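Local structure of selenium-binding protein (Sulfolobus tokodaii, 2ECE) at residues G247-M252 against V272-D277; D277-I282 against V297-A302. The protein is of unproven function but, as a seven-bladed beta-propeller of the selenium-binding protein family, may bind selenium. All coordinates share one frame; numbering follows the deposited sequence.

Interaction 1. Residues G247-M252 against V272-D277; sequences GEENRM and VVSLKD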
loop_
_atom_site.group_PDB
_atom_site.type_symbol
_atom_site.label_atom_id
_atom_site.label_comp_id
_atom_site.label_asym_id
_atom_site.label_seq_id
_atom_site.Cartn_x
_atom_site.Cartn_y
_atom_site.Cartn_z
ATOM N N GLY A 247 6.906 17.529 -9.728
ATOM C CA GLY A 247 6.416 17.892 -11.045
ATOM C C GLY A 247 5.171 18.752 -10.929
ATOM O O GLY A 247 4.127 18.274 -10.478
ATOM N N GLU A 248 5.272 20.019 -11.328
ATOM C CA GLU A 248 4.130 20.935 -11.252
ATOM C C GLU A 248 2.878 20.356 -11.897
ATOM O O GLU A 248 1.767 20.612 -11.437
ATOM C CB GLU A 248 4.437 22.265 -11.950
ATOM C CG GLU A 248 5.126 23.336 -11.116
ATOM C CD GLU A 248 5.361 24.609 -11.928
ATOM O OE1 GLU A 248 5.550 24.492 -13.159
ATOM O OE2 GLU A 248 5.368 25.717 -11.346
ATOM N N GLU A 249 3.058 19.575 -12.958
ATOM C CA GLU A 249 1.922 19.011 -13.678
ATOM C C GLU A 249 1.434 17.637 -13.221
ATOM O O GLU A 249 0.442 17.132 -13.748
ATOM C CB GLU A 249 2.234 18.945 -15.178
ATOM C CG GLU A 249 3.020 17.708 -15.598
ATOM C CD GLU A 249 4.503 17.786 -15.269
ATOM O OE1 GLU A 249 4.903 18.614 -14.424
ATOM O OE2 GLU A 249 5.274 17.000 -15.858
ATOM N N ASN A 250 2.112 17.023 -12.258
ATOM C CA ASN A 250 1.692 15.698 -11.797
ATOM C C ASN A 250 0.710 15.754 -10.634
ATOM O O ASN A 250 0.701 16.712 -9.862
ATOM C CB ASN A 250 2.907 14.856 -11.392
ATOM C CG ASN A 250 3.883 14.652 -12.536
ATOM O OD1 ASN A 250 3.492 14.260 -13.635
ATOM N ND2 ASN A 250 5.163 14.909 -12.279
ATOM N N ARG A 251 -0.115 14.720 -10.514
ATOM C CA ARG A 251 -1.094 14.642 -9.438
ATOM C C ARG A 251 -1.168 13.241 -8.819
ATOM O O ARG A 251 -0.994 12.228 -9.493
ATOM C CB ARG A 251 -2.477 15.060 -9.948
ATOM C CG ARG A 251 -2.580 16.535 -10.330
ATOM C CD ARG A 251 -2.379 17.436 -9.121
ATOM N NE ARG A 251 -2.591 18.849 -9.433
ATOM C CZ ARG A 251 -1.709 19.628 -10.055
ATOM N NH1 ARG A 251 -0.536 19.138 -10.435
ATOM N NH2 ARG A 251 -2.004 20.904 -10.297
ATOM N N MET A 252 -1.448 13.223 -7.522
ATOM C CA MET A 252 -1.554 12.014 -6.732
ATOM C C MET A 252 -0.162 11.459 -6.403
ATOM O O MET A 252 0.346 10.561 -7.083
ATOM C CB MET A 252 -2.378 10.965 -7.480
ATOM C CG MET A 252 -3.818 11.397 -7.784
ATOM S SD MET A 252 -4.861 10.076 -8.436
ATOM C CE MET A 252 -6.046 11.008 -9.457
ATOM N N VAL A 272 0.787 9.221 -9.833
ATOM C CA VAL A 272 -0.158 8.522 -10.701
ATOM C C VAL A 272 -0.446 9.092 -12.089
ATOM O O VAL A 272 -0.423 8.354 -13.076
ATOM C CB VAL A 272 -1.516 8.311 -9.985
ATOM C CG1 VAL A 272 -2.473 7.543 -10.894
ATOM C CG2 VAL A 272 -1.302 7.545 -8.681
ATOM N N VAL A 273 -0.715 10.386 -12.185
ATOM C CA VAL A 273 -1.056 10.939 -13.485
ATOM C C VAL A 273 -0.577 12.362 -13.748
ATOM O O VAL A 273 -0.614 13.226 -12.869
ATOM C CB VAL A 273 -2.585 10.864 -13.695
ATOM C CG1 VAL A 273 -3.292 11.568 -12.555
ATOM C CG2 VAL A 273 -2.973 11.480 -15.032
ATOM N N SER A 274 -0.115 12.590 -14.974
ATOM C CA SER A 274 0.353 13.902 -15.391
ATOM C C SER A 274 -0.790 14.637 -16.066
ATOM O O SER A 274 -1.488 14.069 -16.900
ATOM C CB SER A 274 1.512 13.766 -16.380
ATOM O OG SER A 274 1.688 14.971 -17.106
ATOM N N LEU A 275 -0.987 15.900 -15.709
ATOM C CA LEU A 275 -2.053 16.682 -16.318
ATOM C C LEU A 275 -1.696 17.080 -17.750
ATOM O O LEU A 275 -2.544 17.583 -18.484
ATOM C CB LEU A 275 -2.334 17.942 -15.497
ATOM C CG LEU A 275 -2.904 17.748 -14.088
ATOM C CD1 LEU A 275 -3.237 19.099 -13.493
ATOM C CD2 LEU A 275 -4.148 16.878 -14.144
ATOM N N LYS A 276 -0.444 16.850 -18.142
ATOM C CA LYS A 276 0.010 17.193 -19.490
ATOM C C LYS A 276 -0.231 16.081 -20.508
ATOM O O LYS A 276 -0.709 16.339 -21.617
ATOM C CB LYS A 276 1.503 17.532 -19.486
ATOM C CG LYS A 276 2.065 17.834 -20.875
ATOM C CD LYS A 276 3.589 17.742 -20.914
ATOM C CE LYS A 276 4.127 18.022 -22.319
ATOM N NZ LYS A 276 5.593 17.741 -22.461
ATOM N N ASP A 277 0.101 14.845 -20.141
ATOM C CA ASP A 277 -0.066 13.731 -21.065
ATOM C C ASP A 277 -0.546 12.423 -20.444
ATOM O O ASP A 277 -0.420 11.364 -21.059
ATOM C CB ASP A 277 1.242 13.478 -21.815
ATOM C CG ASP A 277 2.404 13.199 -20.879
ATOM O OD1 ASP A 277 2.168 13.094 -19.656
ATOM O OD2 ASP A 277 3.549 13.078 -21.364
HETATM O O HOH W 1 4.346 15.293 -17.532
#

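Interaction 2. Residues D277-I282 against V297-A302; sequences DLSSSI and VIEIPA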
loop_
_atom_site.group_PDB
_atom_site.type_symbol
_atom_site.label_atom_id
_atom_site.label_comp_id
_atom_site.label_asym_id
_atom_site.label_seq_id
_atom_site.Cartn_x
_atom_site.Cartn_y
_atom_site.Cartn_z
ATOM N N ASP A 277 0.101 14.845 -20.141
ATOM C CA ASP A 277 -0.066 13.731 -21.065
ATOM C C ASP A 277 -0.546 12.423 -20.444
ATOM O O ASP A 277 -0.420 11.364 -21.059
ATOM C CB ASP A 277 1.242 13.478 -21.815
ATOM C CG ASP A 277 2.404 13.199 -20.879
ATOM O OD1 ASP A 277 2.168 13.094 -19.656
ATOM O OD2 ASP A 277 3.549 13.078 -21.364
ATOM N N LEU A 278 -1.086 12.488 -19.231
ATOM C CA LEU A 278 -1.607 11.297 -18.556
ATOM C C LEU A 278 -0.573 10.229 -18.203
ATOM O O LEU A 278 -0.943 9.100 -17.885
ATOM C CB LEU A 278 -2.697 10.636 -19.409
ATOM C CG LEU A 278 -3.979 11.400 -19.737
ATOM C CD1 LEU A 278 -4.767 10.632 -20.789
ATOM C CD2 LEU A 278 -4.803 11.583 -18.478
ATOM N N SER A 279 0.711 10.566 -18.264
ATOM C CA SER A 279 1.744 9.592 -17.934
ATOM C C SER A 279 1.884 9.432 -16.423
ATOM O O SER A 279 1.383 10.251 -15.649
ATOM C CB SER A 279 3.092 10.025 -18.506
ATOM O OG SER A 279 3.555 11.198 -17.865
ATOM N N SER A 280 2.552 8.358 -16.017
ATOM C CA SER A 280 2.820 8.094 -14.606
ATOM C C SER A 280 4.325 8.250 -14.480
ATOM O O SER A 280 5.059 8.089 -15.463
ATOM C CB SER A 280 2.413 6.665 -14.214
ATOM O OG SER A 280 1.002 6.537 -14.101
ATOM N N SER A 281 4.797 8.585 -13.287
ATOM C CA SER A 281 6.226 8.738 -13.094
ATOM C C SER A 281 6.632 8.292 -11.705
ATOM O O SER A 281 5.850 8.389 -10.754
ATOM C CB SER A 281 6.653 10.193 -13.330
ATOM O OG SER A 281 5.875 11.102 -12.572
ATOM N N ILE A 282 7.847 7.767 -11.607
ATOM C CA ILE A 282 8.391 7.325 -10.333
ATOM C C ILE A 282 9.481 8.318 -9.978
ATOM O O ILE A 282 10.306 8.677 -10.821
ATOM C CB ILE A 282 8.995 5.917 -10.433
ATOM C CG1 ILE A 282 7.907 4.920 -10.844
ATOM C CG2 ILE A 282 9.623 5.527 -9.105
ATOM C CD1 ILE A 282 6.661 4.957 -9.959
ATOM N N VAL A 297 12.815 9.411 -12.084
ATOM C CA VAL A 297 13.692 8.369 -12.607
ATOM C C VAL A 297 13.013 7.395 -13.562
ATOM O O VAL A 297 13.685 6.660 -14.290
ATOM C CB VAL A 297 14.356 7.581 -11.456
ATOM C CG1 VAL A 297 15.296 8.504 -10.690
ATOM C CG2 VAL A 297 13.297 7.015 -10.520
ATOM N N ILE A 298 11.684 7.384 -13.558
ATOM C CA ILE A 298 10.915 6.515 -14.444
ATOM C C ILE A 298 9.670 7.258 -14.915
ATOM O O ILE A 298 8.992 7.911 -14.126
ATOM C CB ILE A 298 10.425 5.227 -13.740
ATOM C CG1 ILE A 298 11.603 4.366 -13.291
ATOM C CG2 ILE A 298 9.548 4.426 -14.695
ATOM C CD1 ILE A 298 11.183 3.170 -12.447
ATOM N N GLU A 299 9.372 7.157 -16.205
ATOM C CA GLU A 299 8.186 7.797 -16.751
ATOM C C GLU A 299 7.564 6.821 -17.727
ATOM O O GLU A 299 8.237 6.315 -18.627
ATOM C CB GLU A 299 8.530 9.107 -17.468
ATOM C CG GLU A 299 7.296 9.900 -17.906
ATOM C CD GLU A 299 7.634 11.207 -18.607
ATOM O OE1 GLU A 299 8.468 11.975 -18.082
ATOM O OE2 GLU A 299 7.057 11.476 -19.680
ATOM N N ILE A 300 6.282 6.541 -17.530
ATOM C CA ILE A 300 5.565 5.618 -18.390
ATOM C C ILE A 300 4.449 6.376 -19.094
ATOM O O ILE A 300 3.590 6.970 -18.448
ATOM C CB ILE A 300 4.965 4.450 -17.573
ATOM C CG1 ILE A 300 6.091 3.691 -16.861
ATOM C CG2 ILE A 300 4.186 3.515 -18.493
ATOM C CD1 ILE A 300 5.609 2.609 -15.924
ATOM N N PRO A 301 4.460 6.377 -20.438
ATOM C CA PRO A 301 3.437 7.075 -21.222
ATOM C C PRO A 301 2.122 6.308 -21.352
ATOM O O PRO A 301 2.069 5.087 -21.169
ATOM C CB PRO A 301 4.122 7.268 -22.570
ATOM C CG PRO A 301 4.893 5.990 -22.705
ATOM C CD PRO A 301 5.521 5.853 -21.320
ATOM N N ALA A 302 1.057 7.039 -21.664
ATOM C CA ALA A 302 -0.250 6.433 -21.849
ATOM C C ALA A 302 -0.234 5.690 -23.187
ATOM O O ALA A 302 0.576 6.003 -24.063
ATOM C CB ALA A 302 -1.329 7.510 -21.853
HETATM O O HOH W 2 1.642 9.811 -21.855
HETATM O O HOH W 3 4.908 10.637 -21.351
#

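Interaction 1. Residues G247-M252 against V272-D277
Asn250 and Ser274 face each other as a non-hydrogen-bonded pair of antiparallel strands, and Arg251 and Val273 form the hydrogen-bonded pair next to it. The two short strands, 250-252 and 272-274, run 4.7 Å apart at an angle of 154° and belong to the first hairpin of one blade of the beta-propeller. Arg251 N donates to Val273 O at 2.8 Å, and Val273 N returns a longer bond to Arg251 O. The ladder outlasts the regular pairing at both ends: Val272 N reaches Met252 O, and Leu275 N makes a short, almost straight bond to Glu249 O at 2.7 Å. Glu249 itself sits in the type I turn from Gly247 to Asn250 that leads into the first strand.

On the Arg251 and Val273 face, the arginine chain bends at its second torsion (chi2 -64°) and folds back over the turn. There NH1 is gripped by two carbonyls lying close to the guanidinium plane, Glu248 O and Asn250 O, while NH2 donates to Lys223 O. Leu275 lays CD1 over the centre of one guanidinium face, 3.8 Å from Arg251 CZ, so a leucine methyl covers a charged group whose rim is occupied by carbonyls. Past the last regular pair, where the two residues turn to each other, Met252 CB packs on Val272 CB at 3.7 Å.

On the Asn250 and Ser274 face, Asn250 turns OD1 to within 3.4 Å of Ser274 CB, and its ND2 is held by Leu246 O. Ser274 OG accepts from Lys276 N in an ST turn, and a water joins this hydroxyl to Glu249 OE2, 2.6 Å from the carboxylate oxygen.

Interaction 2. Residues D277-I282 against V297-A302
The carboxylates of Asp277 and Glu299 are the flat groups that approach across this contact, and their like charges lie close, Asp277 OD2 being 4.2 Å from Glu299 OE2. A single water donates to both of these oxygens and probably eases the repulsion; the second oxygen of Glu299 has Lys296 as a salt-bridge partner. On the aspartate, OD1 is taken up from one face of its plane by two donors of the same residue. Ser279 OG comes in on the syn side, tilted from the plane, whereas Ser279 N stands well above it, closing an Asx turn. With its OG set between the backbone N and the carbonyl carbon (chi1 67°), Ser279 can offer hydroxyl and amide to the same oxygen. Its CB meanwhile presses on Ile300 O at 3.1 Å.

Beyond this turn the chain enters the propeller-blade hairpin of strands 280-288 and 291-304, whose segments 280-282 and 297-300 run antiparallel at 168°. Ser280 and Ile300 exchange a pair of bonds, and Ile282 N donates to Ile298 O at 2.8 Å. Ile282 O then faces both Val297 and Ile298, a classic beta bulge: Val297 N makes the firm bond at 2.9 Å, and Ile298 N only a weak one. Ile282 and Ile298 lie side by side, pointing the same way, CB to CB at 3.7 Å, and both touch Leu335 of the next blade. At the opposite end of the contact, Ala302 CB touches Leu278 CB at 4.2 Å, and a second water accepts from Ala302 N and donates to Asp277 O.

Interactions 1 and 2 are joined by the tight connection 275-279, which carries the chain from strand 266-274 into strand 280-288, its neighbour in the same blade. Their centres are about 9 Å apart. Asp277 belongs to both contacts: Ser274 OG, the acceptor of the ST turn, lies 3.2 Å from Asp277 OD1, the acceptor of the Asx turn, a weak link at most. Further in, Val272 O and Ser280 OG probably hydrogen-bond at 2.5 Å. Beside these polar links, Val273 CG2 packs on Leu278 CA at 3.8 Å. The centres of interactions 1 and 2 lie about 20 and 19 Å, respectively, from the centre of the chain.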